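Local structure of periplasmic binding protein (4MX8) at residues V42-P46 with F147-L152; L141-T146 with A158-L162; A195-T200 with I225-T229. The protein probably captures a solute, perhaps an iron-siderophore complex, outside the cell membrane and delivers it to an ABC-type importer. All coordinates share one frame; numbering follows the deposited sequence.

Contact 1. Residues V42-P46 with F147-L152; sequences VPVDP and FLGKVL
Val151 holds CG1 trans to its own amide nitrogen (chi1 173°), which spreads its methyls along segment 42-46, CG1 going to Pro46 and CG2 to Val42. Val42 has the same kind of first torsion (-173°), which sends its CG1 to Val151 and its CG2 to the rim of Phe147. Val42 CG1 lies 3.9 Å from Val151 CG2, the two side chains crossing at about a right angle. Val42 CG2 comes in at the edge of the Phe147 ring, in its plane, 3.9 Å from CZ. One turn further along the same helix, Val151 CG2 sits over one face of that ring, offset toward the rim. At the other end of the contact, Pro46 CD rests 3.6 Å from Val151 CG1, and the proline ring runs across the valine branch.

The polar link is Asp45 N to Val151 O, 2.7 Å long with an angle of 160° at the hydrogen and the donor nearly in line with the C=O bond. Val44 CA, 3.6 Å from Val151 O, adds a CA-H...O contact to the same oxygen. Val44 CG1 lies 3.7 Å from Lys150 O, beside the backbone of the helix. Leu108 touches Val42, Pro46 and Val151, and Ile129 touches Val42 and Phe147; both pack on the two segments and join the contact to strands 108-111 and 128-130. The chemistry is mostly aliphatic, with one backbone bond, from Asp45 to Val151, tying the loop after the strand to the helix.

Contact 2. Residues L141-T146 with A158-L162; sequences LEQNTT and AESVL
Leu162 overlaps Thr145 tip to tip and pushes its two methyls into the hollow bounded by Leu141, Glu142, Thr145 and Thr146, a knob-into-hole fit. CD2 lies 3.9 Å from Thr145 CB and also meets Leu141, whose CG is 4.1 Å away as the two leucines slide past each other in opposite directions. CD1 turns to the other rim of the hollow, 3.8 Å from Thr146 OG1. The first torsion of Thr145 (chi1 -56°) puts CG2 anti to the backbone N, where it meets Val161 CG2 at 3.9 Å, and leaves OG1 turned back along its own helix. There OG1 donates to Leu141 O over 2.7 Å. Thr146 does the same one residue on, its OG1 reaching Glu142 O at 2.9 Å from the face opposite that used by Thr146 N. Ala158 CB closes the far end of the contact, 3.5 Å from Thr145 O.

The segments of helices 137-152 and 155-179 run nearly antiparallel, at 155°, their axes approaching to 9.7 Å, as a helical hairpin. Helix 155-179, starting near 158-162, is probably the lobe-joining helix characteristic of TroA-like proteins. Helix 299-309 touches Leu141 and Val161. No hydrogen bond crosses the interface: each threonine hydroxyl gives its proton to a carbonyl one turn back, so that both can border an aliphatic leucine while their polar demand is met within their own helix.

Contact 3. Residues A195-T200 with I225-T229; sequences ALSPNT and IKAAT
Ile225 opens a short helix, 225-229, that packs on the loop leaving edge strand 192-195 of a mixed four-stranded sheet in the second lobe of this alpha/beta, TroA-like solute-binding fold. Its two branches divide the work. A first torsion of -64° puts CG2 anti to the backbone N and aims it at Ala195, with Ala195 CB 3.8 Å from Ile225 CG2. The CG1 branch carries on extended and lays Ile225 CD1 beside the loop backbone, 3.6 Å from Leu196 O. The same methyl touches the Pro198 ring at CD, the two side chains crossing at about a right angle. Tyr213 of helix 207-214 touches both Ile225 and Pro198 and hydrogen-bonds through its hydroxyl to Leu196 O, while Leu184 of strand 183-189 meets Ile225 from the sheet.

Lys226, the next residue, behaves quite differently. Its chain starts off-staggered (chi1 -145°), then runs extended past Ser197, with Ser197 OG 3.8 Å from Lys226 CB and 4.0 Å from Lys226 CD, so the methylene part of the lysine makes the contact. The ammonium group is carried on toward Thr200, but Lys226 NZ remains 4.5 Å from Thr200 OG1, a neighbour rather than a bonded partner. Ser197 keeps OG anti to the backbone N (chi1 161°), a position from which it donates to Pro198 O at 3.1 Å, a bond made within the loop.

No hydrogen bond joins the two segments; the helix meets the loop through aliphatic groups, the Leu196 carbonyl and hydroxyls bonded within their own segments. At the end of this short helix, Thr229 OG1 donates to Ile225 O from above the carbonyl plane, and Thr229 OG1 itself lies 3.6 Å from Ala195 CB.

In the fold
Contacts 1 and 2 share helix 137-152, end to end along it; their centres are 13 Å apart, and the contacts touch where Gly149 CA lies 4.2 Å from Ala158 CB. Contact 3 belongs to the other side of the molecule, its centre about 38 Å from that of contact 1 and 29 Å from that of contact 2. All three are partly buried, mixing buried residues with exposed ones; none is deep core. Contact 1 joins a strand end and the loop after it to a helix and is the one with a hydrogen bond across it; contact 2, between helices, and contact 3, between loop and helix, rely on packing, with hydroxyls bonded inside their own segments.

Contact 1. Residues V42-P46 with F147-L152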
loop_
_atom_site.group_PDB
_atom_site.type_symbol
_atom_site.label_atom_id
_atom_site.label_comp_id
_atom_site.label_asym_id
_atom_site.label_seq_id
_atom_site.Cartn_x
_atom_site.Cartn_y
_atom_site.Cartn_z
ATOM N N VAL A 42 1.149 -23.868 -3.781
ATOM C CA VAL A 42 0.425 -23.082 -4.773
ATOM C C VAL A 42 0.564 -23.722 -6.139
ATOM O O VAL A 42 1.670 -24.048 -6.555
ATOM C CB VAL A 42 1.079 -21.711 -4.926
ATOM C CG1 VAL A 42 0.245 -20.824 -5.823
ATOM C CG2 VAL A 42 1.261 -21.078 -3.594
ATOM N N PRO A 43 -0.547 -23.877 -6.862
ATOM C CA PRO A 43 -0.439 -24.410 -8.225
ATOM C C PRO A 43 0.201 -23.396 -9.184
ATOM O O PRO A 43 -0.123 -22.207 -9.124
ATOM C CB PRO A 43 -1.899 -24.661 -8.608
ATOM C CG PRO A 43 -2.667 -23.673 -7.810
ATOM C CD PRO A 43 -1.943 -23.589 -6.488
ATOM N N VAL A 44 1.099 -23.861 -10.050
ATOM C CA VAL A 44 1.679 -23.013 -11.099
ATOM C C VAL A 44 0.733 -22.873 -12.295
ATOM O O VAL A 44 0.051 -23.828 -12.658
ATOM C CB VAL A 44 3.006 -23.579 -11.592
ATOM C CG1 VAL A 44 3.573 -22.699 -12.668
ATOM C CG2 VAL A 44 3.980 -23.708 -10.442
ATOM N N ASP A 45 0.709 -21.690 -12.906
ATOM C CA ASP A 45 -0.245 -21.356 -13.967
ATOM C C ASP A 45 -1.687 -21.601 -13.518
ATOM O O ASP A 45 -2.409 -22.355 -14.176
ATOM C CB ASP A 45 0.059 -22.147 -15.251
ATOM C CG ASP A 45 -0.661 -21.588 -16.496
ATOM O OD1 ASP A 45 -1.132 -20.428 -16.452
ATOM O OD2 ASP A 45 -0.740 -22.307 -17.529
ATOM N N PRO A 46 -2.114 -20.971 -12.400
ATOM C CA PRO A 46 -3.475 -21.237 -11.926
ATOM C C PRO A 46 -4.526 -20.589 -12.827
ATOM O O PRO A 46 -4.284 -19.537 -13.434
ATOM C CB PRO A 46 -3.485 -20.608 -10.532
ATOM C CG PRO A 46 -2.517 -19.455 -10.647
ATOM C CD PRO A 46 -1.420 -19.992 -11.540
ATOM N N PHE A 147 7.798 -13.991 -6.615
ATOM C CA PHE A 147 7.007 -15.181 -6.356
ATOM C C PHE A 147 5.840 -15.322 -7.304
ATOM O O PHE A 147 5.668 -16.372 -7.934
ATOM C CB PHE A 147 6.461 -15.260 -4.937
ATOM C CG PHE A 147 5.754 -16.556 -4.682
ATOM C CD1 PHE A 147 6.441 -17.761 -4.797
ATOM C CD2 PHE A 147 4.401 -16.589 -4.422
ATOM C CE1 PHE A 147 5.796 -18.969 -4.604
ATOM C CE2 PHE A 147 3.744 -17.804 -4.229
ATOM C CZ PHE A 147 4.446 -18.993 -4.320
ATOM N N LEU A 148 5.026 -14.272 -7.381
ATOM C CA LEU A 148 3.927 -14.257 -8.329
ATOM C C LEU A 148 4.435 -14.552 -9.754
ATOM O O LEU A 148 3.811 -15.307 -10.501
ATOM C CB LEU A 148 3.177 -12.943 -8.245
ATOM C CG LEU A 148 2.377 -12.784 -6.944
ATOM C CD1 LEU A 148 1.838 -11.379 -6.865
ATOM C CD2 LEU A 148 1.223 -13.779 -6.830
ATOM N N GLY A 149 5.590 -14.005 -10.109
ATOM C CA GLY A 149 6.237 -14.384 -11.347
ATOM C C GLY A 149 6.361 -15.893 -11.562
ATOM O O GLY A 149 6.040 -16.412 -12.626
ATOM N N LYS A 150 6.829 -16.603 -10.547
ATOM C CA LYS A 150 6.919 -18.057 -10.601
ATOM C C LYS A 150 5.535 -18.719 -10.726
ATOM O O LYS A 150 5.357 -19.636 -11.526
ATOM C CB LYS A 150 7.647 -18.554 -9.356
ATOM C CG LYS A 150 7.810 -20.026 -9.241
ATOM C CD LYS A 150 9.073 -20.307 -8.467
ATOM C CE LYS A 150 8.771 -20.982 -7.156
ATOM N NZ LYS A 150 10.023 -21.522 -6.549
ATOM N N VAL A 151 4.567 -18.247 -9.940
ATOM C CA VAL A 151 3.209 -18.774 -10.010
ATOM C C VAL A 151 2.610 -18.618 -11.407
ATOM O O VAL A 151 2.010 -19.550 -11.935
ATOM C CB VAL A 151 2.280 -18.094 -8.985
ATOM C CG1 VAL A 151 0.842 -18.535 -9.188
ATOM C CG2 VAL A 151 2.733 -18.417 -7.584
ATOM N N LEU A 152 2.785 -17.443 -12.006
ATOM C CA LEU A 152 2.135 -17.144 -13.278
ATOM C C LEU A 152 2.947 -17.576 -14.493
ATOM O O LEU A 152 2.502 -17.400 -15.623
ATOM C CB LEU A 152 1.828 -15.654 -13.375
ATOM C CG LEU A 152 0.865 -15.146 -12.303
ATOM C CD1 LEU A 152 0.715 -13.644 -12.372
ATOM C CD2 LEU A 152 -0.480 -15.798 -12.460
#

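Contact 2. Residues L141-T146 with A158-L162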
loop_
_atom_site.group_PDB
_atom_site.type_symbol
_atom_site.label_atom_id
_atom_site.label_comp_id
_atom_site.label_asym_id
_atom_site.label_seq_id
_atom_site.Cartn_x
_atom_site.Cartn_y
_atom_site.Cartn_z
ATOM N N LEU A 141 7.971 -5.729 -2.113
ATOM C CA LEU A 141 7.806 -5.526 -3.553
ATOM C C LEU A 141 8.590 -6.573 -4.337
ATOM O O LEU A 141 8.065 -7.195 -5.256
ATOM C CB LEU A 141 8.257 -4.124 -3.964
ATOM C CG LEU A 141 8.143 -3.803 -5.455
ATOM C CD1 LEU A 141 6.706 -3.842 -5.838
ATOM C CD2 LEU A 141 8.710 -2.446 -5.781
ATOM N N GLU A 142 9.842 -6.783 -3.945
ATOM C CA GLU A 142 10.720 -7.706 -4.657
ATOM C C GLU A 142 10.285 -9.161 -4.483
ATOM O O GLU A 142 10.154 -9.904 -5.457
ATOM C CB GLU A 142 12.157 -7.516 -4.203
ATOM C CG GLU A 142 13.149 -8.512 -4.753
ATOM C CD GLU A 142 14.570 -8.094 -4.409
ATOM O OE1 GLU A 142 14.738 -7.400 -3.374
ATOM O OE2 GLU A 142 15.511 -8.432 -5.169
ATOM N N GLN A 143 10.037 -9.567 -3.245
ATOM C CA GLN A 143 9.650 -10.948 -3.000
ATOM C C GLN A 143 8.307 -11.303 -3.611
ATOM O O GLN A 143 8.218 -12.254 -4.379
ATOM C CB GLN A 143 9.721 -11.283 -1.516
ATOM C CG GLN A 143 11.120 -11.015 -0.955
ATOM C CD GLN A 143 11.261 -11.424 0.494
ATOM O OE1 GLN A 143 10.610 -12.374 0.949
ATOM N NE2 GLN A 143 12.120 -10.711 1.232
ATOM N N ASN A 144 7.269 -10.543 -3.295
ATOM C CA ASN A 144 5.965 -10.817 -3.883
ATOM C C ASN A 144 5.941 -10.837 -5.424
ATOM O O ASN A 144 5.280 -11.688 -6.043
ATOM C CB ASN A 144 4.917 -9.864 -3.330
ATOM C CG ASN A 144 4.625 -10.121 -1.880
ATOM O OD1 ASN A 144 5.002 -11.158 -1.333
ATOM N ND2 ASN A 144 3.943 -9.183 -1.242
ATOM N N THR A 145 6.676 -9.922 -6.044
ATOM C CA THR A 145 6.659 -9.855 -7.492
ATOM C C THR A 145 7.400 -11.038 -8.108
ATOM O O THR A 145 6.958 -11.622 -9.097
ATOM C CB THR A 145 7.230 -8.546 -7.991
ATOM O OG1 THR A 145 6.489 -7.486 -7.393
ATOM C CG2 THR A 145 7.118 -8.450 -9.496
ATOM N N THR A 146 8.526 -11.401 -7.519
ATOM C CA THR A 146 9.230 -12.579 -7.987
ATOM C C THR A 146 8.380 -13.830 -7.801
ATOM O O THR A 146 8.247 -14.629 -8.722
ATOM C CB THR A 146 10.540 -12.769 -7.259
ATOM O OG1 THR A 146 11.365 -11.618 -7.465
ATOM C CG2 THR A 146 11.227 -13.960 -7.790
ATOM N N ALA A 158 8.620 -10.392 -14.469
ATOM C CA ALA A 158 8.825 -9.961 -13.096
ATOM C C ALA A 158 10.193 -9.308 -12.955
ATOM O O ALA A 158 10.331 -8.242 -12.345
ATOM C CB ALA A 158 8.680 -11.127 -12.158
ATOM N N GLU A 159 11.201 -9.959 -13.532
ATOM C CA GLU A 159 12.560 -9.424 -13.572
ATOM C C GLU A 159 12.520 -8.046 -14.214
ATOM O O GLU A 159 13.163 -7.112 -13.755
ATOM C CB GLU A 159 13.464 -10.369 -14.365
ATOM C CG GLU A 159 14.927 -10.003 -14.366
ATOM C CD GLU A 159 15.802 -11.157 -14.833
ATOM O OE1 GLU A 159 15.546 -12.299 -14.386
ATOM O OE2 GLU A 159 16.735 -10.928 -15.645
ATOM N N SER A 160 11.714 -7.925 -15.261
ATOM C CA SER A 160 11.620 -6.681 -15.997
ATOM C C SER A 160 10.966 -5.544 -15.233
ATOM O O SER A 160 11.503 -4.440 -15.241
ATOM C CB SER A 160 10.892 -6.874 -17.315
ATOM O OG SER A 160 10.615 -5.602 -17.866
ATOM N N VAL A 161 9.814 -5.788 -14.601
ATOM C CA VAL A 161 9.137 -4.692 -13.904
ATOM C C VAL A 161 9.929 -4.228 -12.685
ATOM O O VAL A 161 9.961 -3.033 -12.386
ATOM C CB VAL A 161 7.670 -4.984 -13.542
ATOM C CG1 VAL A 161 6.891 -5.278 -14.766
ATOM C CG2 VAL A 161 7.579 -6.134 -12.608
ATOM N N LEU A 162 10.593 -5.162 -12.006
ATOM C CA LEU A 162 11.441 -4.800 -10.875
ATOM C C LEU A 162 12.600 -3.881 -11.320
ATOM O O LEU A 162 12.854 -2.839 -10.699
ATOM C CB LEU A 162 11.923 -6.046 -10.111
ATOM C CG LEU A 162 10.806 -6.820 -9.383
ATOM C CD1 LEU A 162 11.283 -8.044 -8.652
ATOM C CD2 LEU A 162 10.049 -5.930 -8.411
#

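Contact 3. Residues A195-T200 with I225-T229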
loop_
_atom_site.group_PDB
_atom_site.type_symbol
_atom_site.label_atom_id
_atom_site.label_comp_id
_atom_site.label_asym_id
_atom_site.label_seq_id
_atom_site.Cartn_x
_atom_site.Cartn_y
_atom_site.Cartn_z
ATOM N N ALA A 195 0.688 12.966 11.963
ATOM C CA ALA A 195 2.045 13.011 11.430
ATOM C C ALA A 195 2.521 11.620 11.026
ATOM O O ALA A 195 2.447 10.675 11.822
ATOM C CB ALA A 195 3.000 13.627 12.438
ATOM N N LEU A 196 3.002 11.496 9.791
ATOM C CA LEU A 196 3.672 10.266 9.367
ATOM C C LEU A 196 5.135 10.245 9.809
ATOM O O LEU A 196 5.798 11.264 9.868
ATOM C CB LEU A 196 3.602 10.099 7.863
ATOM C CG LEU A 196 2.186 10.013 7.350
ATOM C CD1 LEU A 196 2.222 9.777 5.855
ATOM C CD2 LEU A 196 1.496 8.912 8.071
ATOM N N SER A 197 5.641 9.064 10.102
ATOM C CA SER A 197 6.920 8.957 10.771
ATOM C C SER A 197 7.741 7.884 10.072
ATOM O O SER A 197 7.189 6.859 9.659
ATOM C CB SER A 197 6.662 8.580 12.237
ATOM O OG SER A 197 7.819 8.041 12.845
ATOM N N PRO A 198 9.056 8.105 9.922
ATOM C CA PRO A 198 9.905 7.022 9.413
ATOM C C PRO A 198 9.684 5.765 10.244
ATOM O O PRO A 198 9.520 5.830 11.469
ATOM C CB PRO A 198 11.325 7.543 9.651
ATOM C CG PRO A 198 11.204 8.974 9.676
ATOM C CD PRO A 198 9.840 9.304 10.246
ATOM N N ASN A 199 9.660 4.624 9.575
ATOM C CA ASN A 199 9.445 3.358 10.250
ATOM C C ASN A 199 10.657 2.999 11.090
ATOM O O ASN A 199 11.772 2.935 10.583
ATOM C CB ASN A 199 9.207 2.272 9.210
ATOM C CG ASN A 199 8.540 1.050 9.777
ATOM O OD1 ASN A 199 8.084 1.041 10.927
ATOM N ND2 ASN A 199 8.464 -0.003 8.961
ATOM N N THR A 200 10.433 2.780 12.377
ATOM C CA THR A 200 11.477 2.302 13.267
ATOM C C THR A 200 11.186 0.843 13.626
ATOM O O THR A 200 10.055 0.483 13.982
ATOM C CB THR A 200 11.589 3.184 14.537
ATOM O OG1 THR A 200 10.291 3.352 15.135
ATOM C CG2 THR A 200 12.179 4.556 14.181
ATOM N N ILE A 225 10.035 12.148 14.956
ATOM C CA ILE A 225 8.678 12.680 14.847
ATOM C C ILE A 225 7.726 11.978 15.796
ATOM O O ILE A 225 6.959 12.626 16.503
ATOM C CB ILE A 225 8.128 12.573 13.415
ATOM C CG1 ILE A 225 8.965 13.438 12.470
ATOM C CG2 ILE A 225 6.664 12.986 13.362
ATOM C CD1 ILE A 225 8.656 13.216 11.007
ATOM N N LYS A 226 7.791 10.651 15.809
ATOM C CA LYS A 226 6.903 9.829 16.632
ATOM C C LYS A 226 6.894 10.328 18.068
ATOM O O LYS A 226 5.835 10.463 18.689
ATOM C CB LYS A 226 7.345 8.363 16.578
ATOM C CG LYS A 226 6.199 7.369 16.629
ATOM C CD LYS A 226 6.648 6.033 16.075
ATOM C CE LYS A 226 5.465 5.103 15.858
ATOM N NZ LYS A 226 5.866 3.852 15.140
ATOM N N ALA A 227 8.090 10.622 18.567
ATOM C CA ALA A 227 8.284 11.138 19.909
ATOM C C ALA A 227 7.496 12.427 20.160
ATOM O O ALA A 227 6.678 12.505 21.082
ATOM C CB ALA A 227 9.762 11.378 20.142
ATOM N N ALA A 228 7.752 13.434 19.325
ATOM C CA ALA A 228 7.150 14.760 19.475
ATOM C C ALA A 228 5.636 14.724 19.304
ATOM O O ALA A 228 4.918 15.609 19.763
ATOM C CB ALA A 228 7.765 15.714 18.469
ATOM N N THR A 229 5.172 13.678 18.640
ATOM C CA THR A 229 3.788 13.538 18.240
ATOM C C THR A 229 2.923 12.952 19.356
ATOM O O THR A 229 1.740 13.297 19.477
ATOM C CB THR A 229 3.750 12.681 16.975
ATOM O OG1 THR A 229 4.065 13.521 15.860
ATOM C CG2 THR A 229 2.406 12.034 16.757
#